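Local coordinates for Serine/threonine-protein phosphatase 2A regulatory subunit B'' subunit alpha (Homo sapiens, PDB 4I5J) that serves as a calcium-binding EF-hand regulatory subunit of protein phosphatase 2A and might modulate the selectivity, activity and localization of the catalytic enzyme, at residues V177-S182 with E193-C198; Y116-K121 with M171-F176; I133-L138 with R153-A158. All coordinates share one frame; numbering follows the deposited sequence.

How the interactions relate
All three contacts lie in the EF-hand pair region, their centres 12 to 14 Å apart. Interactions 1 and 2 share helix 173-184: its start packs on helix 112-125 and its later turns on helix 189-199, with Leu180 CD1 3.6 Å from Lys121 CD. Interaction 3 is nested inside the loop closed by interaction 2; Ile133 N bonds to Met171 O (2.8 Å), joining the short antiparallel strands 133-134 and 170-171. Arg153 of interaction 3 reaches interaction 1, where its NH2 bonds to Arg197 O at 3.0 Å. Interaction 1 leads toward the bound calcium ion, about 13 Å from the Trp195 side chain; interactions 2 and 3 lie away from that site.

Interaction 1: V177-S182 with E193-C198; sequences VWFLIS and EYWFRC
Helix 189-199, which enters the calcium-bound EF-hand loop, crosses helix 173-184 through Tyr194 and Trp195, which meet Trp178, Phe179 and Ser182. The segment axes approach to 10.8 Å and run at 106° to each other. Tyr194 reaches across with CG anti to its backbone N (chi1 -176°). Its hydroxyl arrives at the edge of the Phe179 ring, in that ring's plane, and OH lies 3.4 Å from Phe179 CB. One face of the tyrosine ring carries Ser182, whose CB makes a CH-pi contact 4.1 Å from the ring centroid. At the rim of the same ring, Tyr194 CE1 touches Trp178 CB at 4.0 Å. Trp195 comes in edge-on: NE1 donates to Ser182 O at 2.9 Å, nearly straight at 168°, with the acceptor in the indole plane but the donor well above the carbonyl plane. The far corner of this indole, CH2, packs 4.0 Å from Phe179 CE1. Ser182 OG turns back to Trp178 O (2.8 Å), which also accepts from Ser182 N on the opposite face of its carbonyl plane, and Tyr70 is a further partner of the hydroxyl. Ser182 O also bonds to Ser191 OG. The one hydrogen bond between the segments thus satisfies a buried indole N-H with a carbonyl in the last turn of helix 173-184, and packing of ring and aliphatic carbon atoms round Tyr194 and Trp195 supplies the rest.

Interaction 2: Y116-K121 with M171-F176; sequences YVIYCK and MSYADF
Ile118, Tyr119 and Lys121 meet Tyr173 and Phe176 where helix 112-125 packs on the start of helix 173-184, both inside the EF-hand pair; the arrangement is consistent with the helix packing inside such a pair. Apolar contacts carry most of it. Ile118 CG2 touches both aromatic side chains, 3.9 Å from Tyr173 OH and 4.3 Å from Phe176 CE2. This methyl is the branch anti to the backbone N, while CG1 lies beside that N (chi1 -61°). The side chains of Ile118 and Tyr173 cross at about a right angle. Lys121 contributes the base of its side chain, CB standing 4.1 Å from Phe176 CZ; the extended chain beyond it carries NZ to a salt bridge with Glu184.

Tyr119 and Tyr173 approach through ring carbons, Tyr119 CD1 to Tyr173 CE1 at 4.4 Å, and Phe122 adds an edge-to-face neighbour to Tyr173. Phe176 presents the edge of its ring to the first helix, with Ile118 O in the ring plane 3.7 Å from CE2, so the weakly positive hydrogen on CE2 probably points at the carbonyl oxygen.

The polar ends of Lys121 and Tyr173 are paired outside the two segments, which share no hydrogen bond. Tyr173 OH, although it sits against Ile118 and Tyr119, bonds to Thr63 on helix 54-72, which ties the contact to a third helix. At the start of helix 173-184, Ser172 is the N-cap. Phe176 N bonds to Ser172 O at 3.0 Å, and Asp175 N donates to Ser172 OG at 3.2 Å, nearly straight at 170°.

Interaction 3: I133-L138 with R153-A158; sequences ISQADL and RIFSGA
The Phe155 ring lies against Gln135 with one face: Gln135 CB stands 4.0 Å from the ring centroid, only 3° off the normal, a CH-pi contact, and CA sits over the rim of the same face. The Phe155 side chain also touches Met171. At the edge, Ile133 O lies in the ring plane 3.4 Å from Phe155 CZ, and Leu138 CD2 is 3.6 Å from CE2. The ring is brought here by CG lying anti to the carbonyl carbon, beside the backbone N (chi1 -83°). Gln135 runs extended in the reverse sense along the phenyl group; its amide is turned 29° from the ring plane, and OE1 is 3.9 Å from Phe155 CB. Leu138 also reaches Ile154, CD2 to CG2 4.4 Å.

The contact joins strand 133-134 and helix 135-138 to the turn where helix 148-154 ends, within the EF-hand pair. Ser134 caps its short helix, OG accepting from Asp137 N at 3.1 Å, which fixes the first turn against which Phe155 rests. The chemistry is mainly apolar and aromatic, without hydrogen bonds between the segments: the ring edge probably offers weakly positive hydrogens to the carbonyl of Ile133, and its face receives aliphatic C-H groups, so the buried phenyl group, with Leu138 on Ile154, packs the strand and helix start against the helix end.

Interaction 1: V177-S182 with E193-C198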
loop_
_atom_site.group_PDB
_atom_site.type_symbol
_atom_site.label_atom_id
_atom_site.label_comp_id
_atom_site.label_asym_id
_atom_site.label_seq_id
_atom_site.Cartn_x
_atom_site.Cartn_y
_atom_site.Cartn_z
ATOM N N VAL A 177 -2.777 -1.338 6.801
ATOM C CA VAL A 177 -1.404 -0.866 6.591
ATOM C C VAL A 177 -1.106 -0.597 5.116
ATOM O O VAL A 177 -0.571 0.462 4.769
ATOM C CB VAL A 177 -0.353 -1.824 7.206
ATOM C CG1 VAL A 177 1.048 -1.256 7.015
ATOM C CG2 VAL A 177 -0.613 -1.999 8.728
ATOM N N TRP A 178 -1.478 -1.534 4.242
ATOM C CA TRP A 178 -1.247 -1.391 2.799
ATOM C C TRP A 178 -2.065 -0.267 2.228
ATOM O O TRP A 178 -1.566 0.528 1.430
ATOM C CB TRP A 178 -1.640 -2.684 2.076
ATOM C CG TRP A 178 -0.662 -3.793 2.291
ATOM C CD1 TRP A 178 -0.422 -4.453 3.463
ATOM C CD2 TRP A 178 0.207 -4.379 1.317
ATOM N NE1 TRP A 178 0.543 -5.407 3.281
ATOM C CE2 TRP A 178 0.954 -5.384 1.975
ATOM C CE3 TRP A 178 0.441 -4.152 -0.042
ATOM C CZ2 TRP A 178 1.892 -6.171 1.324
ATOM C CZ3 TRP A 178 1.400 -4.935 -0.694
ATOM C CH2 TRP A 178 2.108 -5.933 -0.004
ATOM N N PHE A 179 -3.340 -0.213 2.608
ATOM C CA PHE A 179 -4.176 0.910 2.228
ATOM C C PHE A 179 -3.556 2.234 2.666
ATOM O O PHE A 179 -3.340 3.121 1.840
ATOM C CB PHE A 179 -5.585 0.810 2.829
ATOM C CG PHE A 179 -6.360 2.084 2.700
ATOM C CD1 PHE A 179 -6.965 2.416 1.495
ATOM C CD2 PHE A 179 -6.448 2.979 3.764
ATOM C CE1 PHE A 179 -7.657 3.608 1.352
ATOM C CE2 PHE A 179 -7.144 4.179 3.635
ATOM C CZ PHE A 179 -7.749 4.496 2.431
ATOM N N LEU A 180 -3.280 2.380 3.963
ATOM C CA LEU A 180 -2.790 3.664 4.472
ATOM C C LEU A 180 -1.531 4.130 3.733
ATOM O O LEU A 180 -1.471 5.282 3.291
ATOM C CB LEU A 180 -2.544 3.613 5.985
ATOM C CG LEU A 180 -2.180 4.926 6.690
ATOM C CD1 LEU A 180 -2.342 4.800 8.206
ATOM C CD2 LEU A 180 -0.746 5.323 6.445
ATOM N N ILE A 181 -0.530 3.251 3.622
ATOM C CA ILE A 181 0.723 3.613 2.960
ATOM C C ILE A 181 0.477 4.035 1.511
ATOM O O ILE A 181 1.078 4.994 1.009
ATOM C CB ILE A 181 1.747 2.467 3.035
ATOM C CG1 ILE A 181 2.089 2.184 4.503
ATOM C CG2 ILE A 181 3.016 2.822 2.253
ATOM C CD1 ILE A 181 2.994 0.984 4.707
ATOM N N SER A 182 -0.446 3.339 0.849
ATOM C CA SER A 182 -0.705 3.583 -0.562
ATOM C C SER A 182 -1.506 4.855 -0.769
ATOM O O SER A 182 -1.370 5.525 -1.796
ATOM C CB SER A 182 -1.437 2.382 -1.160
ATOM O OG SER A 182 -0.583 1.245 -1.098
ATOM N N GLU A 193 0.815 0.151 -8.118
ATOM C CA GLU A 193 0.202 -1.113 -8.512
ATOM C C GLU A 193 -1.107 -1.319 -7.763
ATOM O O GLU A 193 -2.106 -1.782 -8.333
ATOM C CB GLU A 193 1.135 -2.290 -8.246
ATOM C CG GLU A 193 0.439 -3.602 -8.502
ATOM C CD GLU A 193 1.405 -4.727 -8.746
ATOM O OE1 GLU A 193 2.628 -4.462 -8.688
ATOM O OE2 GLU A 193 0.937 -5.866 -8.981
ATOM N N TYR A 194 -1.097 -0.935 -6.488
ATOM C CA TYR A 194 -2.257 -1.065 -5.612
ATOM C C TYR A 194 -3.455 -0.323 -6.222
ATOM O O TYR A 194 -4.546 -0.890 -6.343
ATOM C CB TYR A 194 -1.902 -0.511 -4.225
ATOM C CG TYR A 194 -2.954 -0.634 -3.143
ATOM C CD1 TYR A 194 -2.873 -1.633 -2.185
ATOM C CD2 TYR A 194 -4.002 0.276 -3.053
ATOM C CE1 TYR A 194 -3.808 -1.736 -1.171
ATOM C CE2 TYR A 194 -4.950 0.185 -2.035
ATOM C CZ TYR A 194 -4.846 -0.834 -1.103
ATOM O OH TYR A 194 -5.775 -0.958 -0.089
ATOM N N TRP A 195 -3.261 0.934 -6.618
ATOM C CA TRP A 195 -4.364 1.698 -7.213
ATOM C C TRP A 195 -4.693 1.214 -8.612
ATOM O O TRP A 195 -5.844 1.287 -9.043
ATOM C CB TRP A 195 -4.093 3.198 -7.197
ATOM C CG TRP A 195 -3.928 3.665 -5.810
ATOM C CD1 TRP A 195 -2.789 4.145 -5.236
ATOM C CD2 TRP A 195 -4.917 3.620 -4.773
ATOM N NE1 TRP A 195 -3.013 4.416 -3.908
ATOM C CE2 TRP A 195 -4.310 4.106 -3.600
ATOM C CE3 TRP A 195 -6.255 3.222 -4.728
ATOM C CZ2 TRP A 195 -5.006 4.225 -2.389
ATOM C CZ3 TRP A 195 -6.947 3.328 -3.530
ATOM C CH2 TRP A 195 -6.320 3.828 -2.376
ATOM N N PHE A 196 -3.693 0.689 -9.314
ATOM C CA PHE A 196 -3.946 0.125 -10.636
ATOM C C PHE A 196 -4.869 -1.082 -10.518
ATOM O O PHE A 196 -5.815 -1.206 -11.280
ATOM C CB PHE A 196 -2.656 -0.275 -11.334
ATOM C CG PHE A 196 -2.870 -0.765 -12.735
ATOM C CD1 PHE A 196 -2.763 0.110 -13.810
ATOM C CD2 PHE A 196 -3.198 -2.095 -12.981
ATOM C CE1 PHE A 196 -2.972 -0.325 -15.108
ATOM C CE2 PHE A 196 -3.426 -2.540 -14.282
ATOM C CZ PHE A 196 -3.308 -1.662 -15.345
ATOM N N ARG A 197 -4.600 -1.978 -9.566
ATOM C CA ARG A 197 -5.454 -3.151 -9.387
ATOM C C ARG A 197 -6.877 -2.743 -8.999
ATOM O O ARG A 197 -7.852 -3.439 -9.319
ATOM C CB ARG A 197 -4.890 -4.027 -8.267
ATOM C CG ARG A 197 -3.780 -4.935 -8.693
ATOM C CD ARG A 197 -2.936 -5.365 -7.499
ATOM N NE ARG A 197 -1.974 -6.365 -7.932
ATOM C CZ ARG A 197 -2.038 -7.645 -7.591
ATOM N NH1 ARG A 197 -3.004 -8.073 -6.778
ATOM N NH2 ARG A 197 -1.115 -8.484 -8.041
ATOM N N CYS A 198 -7.004 -1.637 -8.260
ATOM C CA CYS A 198 -8.350 -1.175 -7.901
ATOM C C CYS A 198 -9.077 -0.613 -9.122
ATOM O O CYS A 198 -10.270 -0.846 -9.293
ATOM C CB CYS A 198 -8.307 -0.115 -6.807
ATOM S SG CYS A 198 -7.791 -0.754 -5.228
#

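Interaction 2: Y116-K121 with M171-F176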
loop_
_atom_site.group_PDB
_atom_site.type_symbol
_atom_site.label_atom_id
_atom_site.label_comp_id
_atom_site.label_asym_id
_atom_site.label_seq_id
_atom_site.Cartn_x
_atom_site.Cartn_y
_atom_site.Cartn_z
ATOM N N TYR A 116 3.107 3.889 15.154
ATOM C CA TYR A 116 2.076 4.387 16.057
ATOM C C TYR A 116 1.111 5.310 15.318
ATOM O O TYR A 116 -0.089 5.308 15.587
ATOM C CB TYR A 116 2.692 5.063 17.288
ATOM C CG TYR A 116 1.684 5.408 18.362
ATOM C CD1 TYR A 116 0.886 4.425 18.949
ATOM C CD2 TYR A 116 1.545 6.717 18.808
ATOM C CE1 TYR A 116 -0.046 4.762 19.976
ATOM C CE2 TYR A 116 0.630 7.056 19.802
ATOM C CZ TYR A 116 -0.162 6.078 20.380
ATOM O OH TYR A 116 -1.057 6.439 21.359
ATOM N N VAL A 117 1.631 6.082 14.366
ATOM C CA VAL A 117 0.773 6.890 13.501
ATOM C C VAL A 117 -0.250 5.988 12.820
ATOM O O VAL A 117 -1.464 6.269 12.853
ATOM C CB VAL A 117 1.600 7.674 12.445
ATOM C CG1 VAL A 117 0.692 8.258 11.362
ATOM C CG2 VAL A 117 2.407 8.771 13.120
ATOM N N ILE A 118 0.232 4.895 12.231
ATOM C CA ILE A 118 -0.650 3.927 11.557
ATOM C C ILE A 118 -1.663 3.316 12.537
ATOM O O ILE A 118 -2.845 3.206 12.225
ATOM C CB ILE A 118 0.164 2.802 10.886
ATOM C CG1 ILE A 118 1.101 3.380 9.836
ATOM C CG2 ILE A 118 -0.749 1.778 10.206
ATOM C CD1 ILE A 118 1.998 2.338 9.200
ATOM N N TYR A 119 -1.210 2.942 13.733
ATOM C CA TYR A 119 -2.107 2.352 14.729
ATOM C C TYR A 119 -3.226 3.304 15.138
ATOM O O TYR A 119 -4.389 2.906 15.249
ATOM C CB TYR A 119 -1.339 1.886 15.984
ATOM C CG TYR A 119 -2.243 1.199 16.996
ATOM C CD1 TYR A 119 -2.360 -0.188 17.012
ATOM C CD2 TYR A 119 -3.011 1.932 17.913
ATOM C CE1 TYR A 119 -3.191 -0.830 17.920
ATOM C CE2 TYR A 119 -3.855 1.289 18.816
ATOM C CZ TYR A 119 -3.933 -0.093 18.809
ATOM O OH TYR A 119 -4.768 -0.748 19.679
ATOM N N CYS A 120 -2.884 4.555 15.416
ATOM C CA CYS A 120 -3.910 5.511 15.823
ATOM C C CYS A 120 -4.932 5.770 14.738
ATOM O O CYS A 120 -6.122 5.959 15.025
ATOM C CB CYS A 120 -3.286 6.828 16.275
ATOM S SG CYS A 120 -2.279 6.591 17.768
ATOM N N LYS A 121 -4.466 5.798 13.491
ATOM C CA LYS A 121 -5.371 6.007 12.388
ATOM C C LYS A 121 -6.316 4.826 12.270
ATOM O O LYS A 121 -7.511 5.018 12.052
ATOM C CB LYS A 121 -4.618 6.267 11.088
ATOM C CG LYS A 121 -4.112 7.708 10.986
ATOM C CD LYS A 121 -3.294 7.918 9.718
ATOM C CE LYS A 121 -2.751 9.338 9.633
ATOM N NZ LYS A 121 -1.721 9.470 8.552
ATOM N N MET A 171 -11.974 -4.992 6.386
ATOM C CA MET A 171 -10.544 -4.795 6.194
ATOM C C MET A 171 -9.807 -5.040 7.525
ATOM O O MET A 171 -10.108 -4.409 8.553
ATOM C CB MET A 171 -10.271 -3.362 5.703
ATOM C CG MET A 171 -8.783 -3.009 5.631
ATOM S SD MET A 171 -8.486 -1.313 5.091
ATOM C CE MET A 171 -8.653 -1.511 3.322
ATOM N N SER A 172 -8.825 -5.935 7.498
ATOM C CA SER A 172 -8.064 -6.263 8.699
ATOM C C SER A 172 -7.055 -5.170 8.978
ATOM O O SER A 172 -6.833 -4.282 8.140
ATOM C CB SER A 172 -7.324 -7.588 8.523
ATOM O OG SER A 172 -6.342 -7.463 7.498
ATOM N N TYR A 173 -6.421 -5.249 10.144
ATOM C CA TYR A 173 -5.344 -4.328 10.483
ATOM C C TYR A 173 -4.208 -4.367 9.440
ATOM O O TYR A 173 -3.699 -3.321 8.999
ATOM C CB TYR A 173 -4.775 -4.621 11.900
ATOM C CG TYR A 173 -3.654 -3.662 12.210
ATOM C CD1 TYR A 173 -3.922 -2.351 12.587
ATOM C CD2 TYR A 173 -2.329 -4.038 12.051
ATOM C CE1 TYR A 173 -2.886 -1.452 12.851
ATOM C CE2 TYR A 173 -1.294 -3.149 12.306
ATOM C CZ TYR A 173 -1.578 -1.866 12.697
ATOM O OH TYR A 173 -0.535 -0.993 12.901
ATOM N N ALA A 174 -3.806 -5.576 9.053
ATOM C CA ALA A 174 -2.673 -5.744 8.147
ATOM C C ALA A 174 -2.987 -5.094 6.818
ATOM O O ALA A 174 -2.182 -4.334 6.268
ATOM C CB ALA A 174 -2.354 -7.232 7.961
ATOM N N ASP A 175 -4.173 -5.378 6.296
ATOM C CA ASP A 175 -4.581 -4.772 5.043
ATOM C C ASP A 175 -4.756 -3.257 5.121
ATOM O O ASP A 175 -4.603 -2.553 4.121
ATOM C CB ASP A 175 -5.836 -5.448 4.527
ATOM C CG ASP A 175 -5.517 -6.758 3.841
ATOM O OD1 ASP A 175 -4.484 -6.826 3.110
ATOM O OD2 ASP A 175 -6.283 -7.707 4.035
ATOM N N PHE A 176 -5.088 -2.756 6.303
ATOM C CA PHE A 176 -5.194 -1.321 6.484
ATOM C C PHE A 176 -3.822 -0.674 6.304
ATOM O O PHE A 176 -3.716 0.410 5.725
ATOM C CB PHE A 176 -5.762 -0.971 7.861
ATOM C CG PHE A 176 -5.784 0.496 8.119
ATOM C CD1 PHE A 176 -6.650 1.314 7.411
ATOM C CD2 PHE A 176 -4.906 1.064 9.007
ATOM C CE1 PHE A 176 -6.666 2.676 7.622
ATOM C CE2 PHE A 176 -4.919 2.432 9.243
ATOM C CZ PHE A 176 -5.795 3.241 8.535
#

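Interaction 3: I133-L138 with R153-A158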
loop_
_atom_site.group_PDB
_atom_site.type_symbol
_atom_site.label_atom_id
_atom_site.label_comp_id
_atom_site.label_asym_id
_atom_site.label_seq_id
_atom_site.Cartn_x
_atom_site.Cartn_y
_atom_site.Cartn_z
ATOM N N ILE A 133 -12.093 -2.774 9.703
ATOM C CA ILE A 133 -12.622 -1.523 9.202
ATOM C C ILE A 133 -13.661 -1.859 8.162
ATOM O O ILE A 133 -13.412 -2.666 7.257
ATOM C CB ILE A 133 -11.506 -0.648 8.624
ATOM C CG1 ILE A 133 -10.628 -0.133 9.769
ATOM C CG2 ILE A 133 -12.085 0.529 7.885
ATOM C CD1 ILE A 133 -9.469 0.661 9.283
ATOM N N SER A 134 -14.850 -1.286 8.316
ATOM C CA SER A 134 -15.900 -1.500 7.333
ATOM C C SER A 134 -15.679 -0.580 6.137
ATOM O O SER A 134 -14.919 0.395 6.201
ATOM C CB SER A 134 -17.271 -1.234 7.958
ATOM O OG SER A 134 -17.360 0.132 8.284
ATOM N N GLN A 135 -16.335 -0.911 5.040
ATOM C CA GLN A 135 -16.306 -0.098 3.837
ATOM C C GLN A 135 -16.803 1.323 4.117
ATOM O O GLN A 135 -16.200 2.299 3.670
ATOM C CB GLN A 135 -17.144 -0.785 2.757
ATOM C CG GLN A 135 -17.046 -0.149 1.431
ATOM C CD GLN A 135 -17.770 -0.939 0.362
ATOM O OE1 GLN A 135 -17.944 -2.161 0.485
ATOM N NE2 GLN A 135 -18.191 -0.247 -0.698
ATOM N N ALA A 136 -17.884 1.431 4.886
ATOM C CA ALA A 136 -18.475 2.717 5.258
ATOM C C ALA A 136 -17.509 3.576 6.053
ATOM O O ALA A 136 -17.348 4.757 5.782
ATOM C CB ALA A 136 -19.760 2.502 6.083
ATOM N N ASP A 137 -16.889 2.985 7.063
ATOM C CA ASP A 137 -15.898 3.718 7.828
ATOM C C ASP A 137 -14.697 4.163 6.999
ATOM O O ASP A 137 -14.270 5.316 7.105
ATOM C CB ASP A 137 -15.486 2.943 9.074
ATOM C CG ASP A 137 -16.636 2.824 10.078
ATOM O OD1 ASP A 137 -17.486 3.753 10.132
ATOM O OD2 ASP A 137 -16.713 1.798 10.782
ATOM N N LEU A 138 -14.179 3.280 6.146
ATOM C CA LEU A 138 -13.041 3.662 5.322
ATOM C C LEU A 138 -13.418 4.806 4.379
ATOM O O LEU A 138 -12.595 5.661 4.078
ATOM C CB LEU A 138 -12.501 2.477 4.534
ATOM C CG LEU A 138 -11.082 2.667 3.999
ATOM C CD1 LEU A 138 -10.129 2.816 5.162
ATOM C CD2 LEU A 138 -10.660 1.520 3.049
ATOM N N ARG A 153 -13.873 -1.025 -4.678
ATOM C CA ARG A 153 -12.830 -1.830 -5.321
ATOM C C ARG A 153 -11.811 -2.366 -4.311
ATOM O O ARG A 153 -11.370 -3.512 -4.397
ATOM C CB ARG A 153 -12.148 -1.030 -6.432
ATOM C CG ARG A 153 -13.051 -0.765 -7.660
ATOM C CD ARG A 153 -13.349 -2.057 -8.395
ATOM N NE ARG A 153 -12.098 -2.666 -8.841
ATOM C CZ ARG A 153 -11.900 -3.974 -8.959
ATOM N NH1 ARG A 153 -12.883 -4.820 -8.682
ATOM N NH2 ARG A 153 -10.725 -4.429 -9.366
ATOM N N ILE A 154 -11.424 -1.538 -3.357
ATOM C CA ILE A 154 -10.538 -2.001 -2.296
ATOM C C ILE A 154 -11.143 -3.206 -1.578
ATOM O O ILE A 154 -10.447 -4.165 -1.260
ATOM C CB ILE A 154 -10.268 -0.887 -1.301
ATOM C CG1 ILE A 154 -9.296 0.135 -1.907
ATOM C CG2 ILE A 154 -9.734 -1.456 0.007
ATOM C CD1 ILE A 154 -9.470 1.539 -1.280
ATOM N N PHE A 155 -12.454 -3.168 -1.367
ATOM C CA PHE A 155 -13.139 -4.229 -0.636
ATOM C C PHE A 155 -13.587 -5.383 -1.536
ATOM O O PHE A 155 -14.280 -6.295 -1.079
ATOM C CB PHE A 155 -14.333 -3.647 0.122
ATOM C CG PHE A 155 -13.959 -3.051 1.442
ATOM C CD1 PHE A 155 -14.227 -3.727 2.614
ATOM C CD2 PHE A 155 -13.313 -1.828 1.511
ATOM C CE1 PHE A 155 -13.876 -3.195 3.839
ATOM C CE2 PHE A 155 -12.951 -1.294 2.736
ATOM C CZ PHE A 155 -13.241 -1.974 3.901
ATOM N N SER A 156 -13.161 -5.346 -2.798
ATOM C CA SER A 156 -13.541 -6.337 -3.821
ATOM C C SER A 156 -12.654 -7.566 -3.842
ATOM O O SER A 156 -13.001 -8.579 -4.444
ATOM C CB SER A 156 -13.431 -5.714 -5.212
ATOM O OG SER A 156 -12.059 -5.469 -5.534
ATOM N N GLY A 157 -11.479 -7.457 -3.249
ATOM C CA GLY A 157 -10.497 -8.526 -3.330
ATOM C C GLY A 157 -9.389 -8.190 -4.312
ATOM O O GLY A 157 -8.426 -8.945 -4.460
ATOM N N ALA A 158 -9.509 -7.042 -4.977
ATOM C CA ALA A 158 -8.494 -6.595 -5.950
ATOM C C ALA A 158 -7.091 -6.449 -5.378
ATOM O O ALA A 158 -6.107 -6.630 -6.093
ATOM C CB ALA A 158 -8.915 -5.296 -6.568
#